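PDB 3QKI: glucose-6-phosphate isomerase from Plasmodium falciparum, which probably interconverts alpha-D-glucose 6-phosphate and beta-D-fructose 6-phosphate, the second step of glycolysis, as a member of the GPI family. Local coordinates for residues S110-I123 with I128-H140. Residues are numbered along the deposited sequence; the frame is centred on the assembly and turned at random. Where two conformers were deposited one is given.
Sequences SVLHTALRIPIEKI and IIIDNKNVLEDVH
Ile123 lies along the first turn of helix 135-154, alongside Leu136 but pointing the opposite way, CG1 at 3.9 Å from Leu136 CB. With CG1 set anti to the backbone N (chi1 -163°), its CD1 comes near Leu136 O and the carboxylate carbon of Glu137, whose side chain runs roughly perpendicular to that of Ile123. The carbonyl of Ile123 takes a 2.7 Å bond from Asn134 ND2, nearly in the amide plane. Asn134 is the N-cap residue of the helix: its OD1 accepts Leu136 N at 3.2 Å in a capping bond and, from the opposite face of the amide plane, Ile128 N. Three bonds therefore fix the rotation of one side chain and tie the loop, the helix start and the entry to the hairpin 129-134 together.

One turn on, His140 donates from NE2 to Ile118 O (2.8 Å), the acceptor near the ring plane but the N-H...O angle only 140°. Ile120 CD1 sits over one ring face, a CH-pi contact 3.9 Å from the His140 centroid. Between these polar points Leu136 forks: CD1 meets Ile118 CG2 at 3.8 Å, while CD2 packs on Ala115 CB and Ile118 CD1. Ile128 CD1 continues this apolar layer to Ala115 CB, and Leu112 and Ile130 meet tip to tip. The side chain of Leu116 is about 10 Å from that of Lys250, a fructose 6-phosphate-binding residue.

The bond to Ile118 O is consistent with a proton on His140 NE2; two side-chain-to-carbonyl bonds anchor this irregular loop near the substrate site to the N-cap and second turn of helix 135-154, around an aliphatic core.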
# COMPACT_ATOMS: atom_id res chain seq x y z
N SER A 110 3.19 31.57 1.53
CA SER A 110 2.46 31.45 0.29
C SER A 110 2.42 29.97 -0.07
O SER A 110 3.20 29.17 0.45
CB SER A 110 3.14 32.26 -0.80
OG SER A 110 3.08 33.64 -0.50
N VAL A 111 1.50 29.59 -0.96
CA VAL A 111 1.29 28.21 -1.42
C VAL A 111 1.25 28.33 -2.95
O VAL A 111 0.21 28.69 -3.52
CB VAL A 111 -0.01 27.62 -0.82
CG1 VAL A 111 -0.31 26.25 -1.43
CG2 VAL A 111 0.09 27.52 0.71
N LEU A 112 2.40 28.10 -3.58
CA LEU A 112 2.52 28.37 -5.02
C LEU A 112 3.06 27.24 -5.88
O LEU A 112 3.72 27.50 -6.90
CB LEU A 112 3.31 29.68 -5.24
CG LEU A 112 2.61 31.00 -4.91
CD1 LEU A 112 3.62 32.15 -4.86
CD2 LEU A 112 1.47 31.27 -5.88
N HIS A 113 2.68 26.00 -5.56
CA HIS A 113 3.04 24.87 -6.42
C HIS A 113 2.42 25.03 -7.84
O HIS A 113 3.01 24.56 -8.81
CB HIS A 113 2.65 23.54 -5.77
CG HIS A 113 1.24 23.49 -5.32
ND1 HIS A 113 0.88 23.93 -4.05
CD2 HIS A 113 0.14 23.07 -5.97
CE1 HIS A 113 -0.44 23.78 -3.99
NE2 HIS A 113 -0.92 23.25 -5.12
N THR A 114 1.28 25.72 -7.96
CA THR A 114 0.64 25.99 -9.25
C THR A 114 1.52 26.85 -10.17
O THR A 114 1.43 26.71 -11.38
CB THR A 114 -0.77 26.61 -9.08
OG1 THR A 114 -0.66 27.79 -8.26
CG2 THR A 114 -1.75 25.66 -8.47
N ALA A 115 2.40 27.70 -9.60
CA ALA A 115 3.31 28.56 -10.38
C ALA A 115 4.39 27.75 -11.09
O ALA A 115 4.89 28.18 -12.14
CB ALA A 115 3.96 29.61 -9.48
N LEU A 116 4.72 26.54 -10.54
CA LEU A 116 5.75 25.65 -11.09
C LEU A 116 5.47 25.19 -12.52
O LEU A 116 6.40 24.89 -13.27
CB LEU A 116 5.94 24.41 -10.20
CG LEU A 116 6.43 24.69 -8.78
CD1 LEU A 116 6.24 23.47 -7.89
CD2 LEU A 116 7.87 25.20 -8.76
N ARG A 117 4.21 25.11 -12.88
CA ARG A 117 3.81 24.62 -14.20
C ARG A 117 3.23 25.69 -15.14
O ARG A 117 2.74 25.33 -16.20
CB ARG A 117 2.90 23.39 -14.08
CG ARG A 117 1.75 23.58 -13.10
CD ARG A 117 2.02 22.90 -11.77
NE ARG A 117 0.72 22.62 -11.15
CZ ARG A 117 0.53 21.89 -10.07
NH1 ARG A 117 1.57 21.34 -9.43
NH2 ARG A 117 -0.70 21.67 -9.62
N ILE A 118 3.31 26.99 -14.79
CA ILE A 118 2.85 28.06 -15.70
C ILE A 118 3.88 28.07 -16.88
O ILE A 118 5.09 28.08 -16.62
CB ILE A 118 2.72 29.43 -14.98
CG1 ILE A 118 1.59 29.39 -13.94
CG2 ILE A 118 2.50 30.58 -16.01
CD1 ILE A 118 1.56 30.61 -12.95
N PRO A 119 3.43 27.92 -18.15
CA PRO A 119 4.40 27.89 -19.27
C PRO A 119 5.06 29.25 -19.52
O PRO A 119 4.52 30.28 -19.11
CB PRO A 119 3.57 27.41 -20.46
CG PRO A 119 2.17 27.82 -20.15
CD PRO A 119 2.03 27.87 -18.64
N ILE A 120 6.23 29.23 -20.16
CA ILE A 120 7.05 30.40 -20.48
C ILE A 120 6.30 31.54 -21.18
O ILE A 120 6.53 32.69 -20.84
CB ILE A 120 8.40 30.01 -21.18
CG1 ILE A 120 9.43 31.16 -21.14
CG2 ILE A 120 8.19 29.50 -22.60
CD1 ILE A 120 10.32 31.16 -20.03
N GLU A 121 5.37 31.23 -22.08
CA GLU A 121 4.62 32.26 -22.80
C GLU A 121 3.72 33.13 -21.90
O GLU A 121 3.28 34.22 -22.31
CB GLU A 121 3.87 31.66 -24.00
CG GLU A 121 2.88 30.57 -23.64
CD GLU A 121 3.37 29.13 -23.63
OE1 GLU A 121 4.60 28.88 -23.59
OE2 GLU A 121 2.48 28.24 -23.64
N LYS A 122 3.48 32.67 -20.65
CA LYS A 122 2.65 33.36 -19.66
C LYS A 122 3.50 33.98 -18.53
O LYS A 122 2.93 34.45 -17.55
CB LYS A 122 1.60 32.39 -19.07
CG LYS A 122 0.61 31.84 -20.07
CD LYS A 122 -0.46 31.01 -19.37
CE LYS A 122 -1.38 30.34 -20.37
NZ LYS A 122 -2.63 29.82 -19.74
N ILE A 123 4.85 34.00 -18.68
CA ILE A 123 5.79 34.55 -17.68
C ILE A 123 5.44 35.98 -17.23
O ILE A 123 5.67 36.31 -16.07
CB ILE A 123 7.28 34.43 -18.15
CG1 ILE A 123 8.26 34.61 -16.97
CG2 ILE A 123 7.60 35.38 -19.35
CD1 ILE A 123 9.64 33.96 -17.15
N ILE A 128 3.68 36.59 -10.82
CA ILE A 128 3.36 36.53 -9.39
C ILE A 128 4.55 37.19 -8.72
O ILE A 128 5.67 36.66 -8.76
CB ILE A 128 3.09 35.09 -8.86
CG1 ILE A 128 1.91 34.40 -9.59
CG2 ILE A 128 2.89 35.08 -7.32
CD1 ILE A 128 1.94 32.86 -9.51
N ILE A 129 4.30 38.36 -8.13
CA ILE A 129 5.31 39.16 -7.45
C ILE A 129 5.37 38.85 -5.94
O ILE A 129 4.43 39.13 -5.21
CB ILE A 129 5.08 40.67 -7.74
CG1 ILE A 129 4.78 40.98 -9.25
CG2 ILE A 129 6.20 41.52 -7.16
CD1 ILE A 129 5.88 40.61 -10.30
N ILE A 130 6.47 38.24 -5.51
CA ILE A 130 6.78 37.90 -4.12
C ILE A 130 8.11 38.59 -3.86
O ILE A 130 9.06 38.38 -4.63
CB ILE A 130 6.87 36.36 -3.89
CG1 ILE A 130 5.56 35.58 -4.23
CG2 ILE A 130 7.44 36.01 -2.50
CD1 ILE A 130 4.36 35.74 -3.29
N ASP A 131 8.18 39.42 -2.81
CA ASP A 131 9.36 40.22 -2.41
C ASP A 131 9.96 40.98 -3.59
O ASP A 131 11.17 40.85 -3.86
CB ASP A 131 10.40 39.35 -1.66
CG ASP A 131 9.84 38.63 -0.44
OD1 ASP A 131 9.13 39.29 0.37
OD2 ASP A 131 10.12 37.42 -0.28
N ASN A 132 9.09 41.75 -4.30
CA ASN A 132 9.40 42.56 -5.48
C ASN A 132 10.17 41.83 -6.61
O ASN A 132 11.02 42.41 -7.29
CB ASN A 132 9.97 43.95 -5.12
CG ASN A 132 11.24 43.93 -4.32
OD1 ASN A 132 12.34 43.75 -4.86
ND2 ASN A 132 11.12 44.10 -3.01
N LYS A 133 9.83 40.54 -6.83
CA LYS A 133 10.42 39.69 -7.86
C LYS A 133 9.36 38.76 -8.45
O LYS A 133 8.59 38.16 -7.68
CB LYS A 133 11.61 38.89 -7.26
CG LYS A 133 12.24 37.83 -8.18
N ASN A 134 9.30 38.64 -9.81
CA ASN A 134 8.37 37.72 -10.47
C ASN A 134 8.91 36.31 -10.28
O ASN A 134 9.92 35.95 -10.89
CB ASN A 134 8.20 38.04 -11.97
CG ASN A 134 7.29 37.07 -12.72
OD1 ASN A 134 6.54 36.28 -12.13
ND2 ASN A 134 7.30 37.14 -14.04
N VAL A 135 8.26 35.51 -9.40
CA VAL A 135 8.67 34.14 -9.08
C VAL A 135 8.76 33.22 -10.30
O VAL A 135 9.56 32.28 -10.28
CB VAL A 135 7.90 33.49 -7.89
CG1 VAL A 135 8.11 34.26 -6.61
CG2 VAL A 135 6.41 33.32 -8.20
N LEU A 136 8.02 33.55 -11.40
CA LEU A 136 8.05 32.77 -12.64
C LEU A 136 9.42 32.81 -13.32
O LEU A 136 9.77 31.89 -14.05
CB LEU A 136 6.92 33.17 -13.59
CG LEU A 136 5.48 32.95 -13.09
CD1 LEU A 136 4.49 33.24 -14.20
CD2 LEU A 136 5.27 31.51 -12.59
N GLU A 137 10.21 33.88 -13.04
CA GLU A 137 11.56 34.00 -13.56
C GLU A 137 12.48 32.98 -12.87
O GLU A 137 13.33 32.40 -13.52
CB GLU A 137 12.08 35.42 -13.35
CG GLU A 137 11.33 36.43 -14.21
CD GLU A 137 11.81 36.65 -15.64
OE1 GLU A 137 12.79 35.99 -16.07
OE2 GLU A 137 11.20 37.49 -16.33
N ASP A 138 12.28 32.74 -11.56
CA ASP A 138 13.03 31.75 -10.80
C ASP A 138 12.61 30.35 -11.27
O ASP A 138 13.48 29.50 -11.45
CB ASP A 138 12.74 31.89 -9.30
CG ASP A 138 13.31 33.13 -8.65
OD1 ASP A 138 14.51 33.39 -8.83
OD2 ASP A 138 12.57 33.81 -7.91
N VAL A 139 11.29 30.13 -11.47
CA VAL A 139 10.70 28.86 -11.91
C VAL A 139 11.34 28.47 -13.25
O VAL A 139 11.89 27.37 -13.39
CB VAL A 139 9.15 28.93 -12.00
CG1 VAL A 139 8.56 27.73 -12.76
CG2 VAL A 139 8.52 29.04 -10.61
N HIS A 140 11.27 29.40 -14.23
CA HIS A 140 11.86 29.15 -15.54
C HIS A 140 13.38 29.09 -15.62
O HIS A 140 13.90 28.40 -16.48
CB HIS A 140 11.20 29.97 -16.63
CG HIS A 140 9.82 29.48 -16.89
ND1 HIS A 140 9.59 28.36 -17.67
CD2 HIS A 140 8.64 29.94 -16.42
CE1 HIS A 140 8.28 28.20 -17.68
NE2 HIS A 140 7.67 29.12 -16.94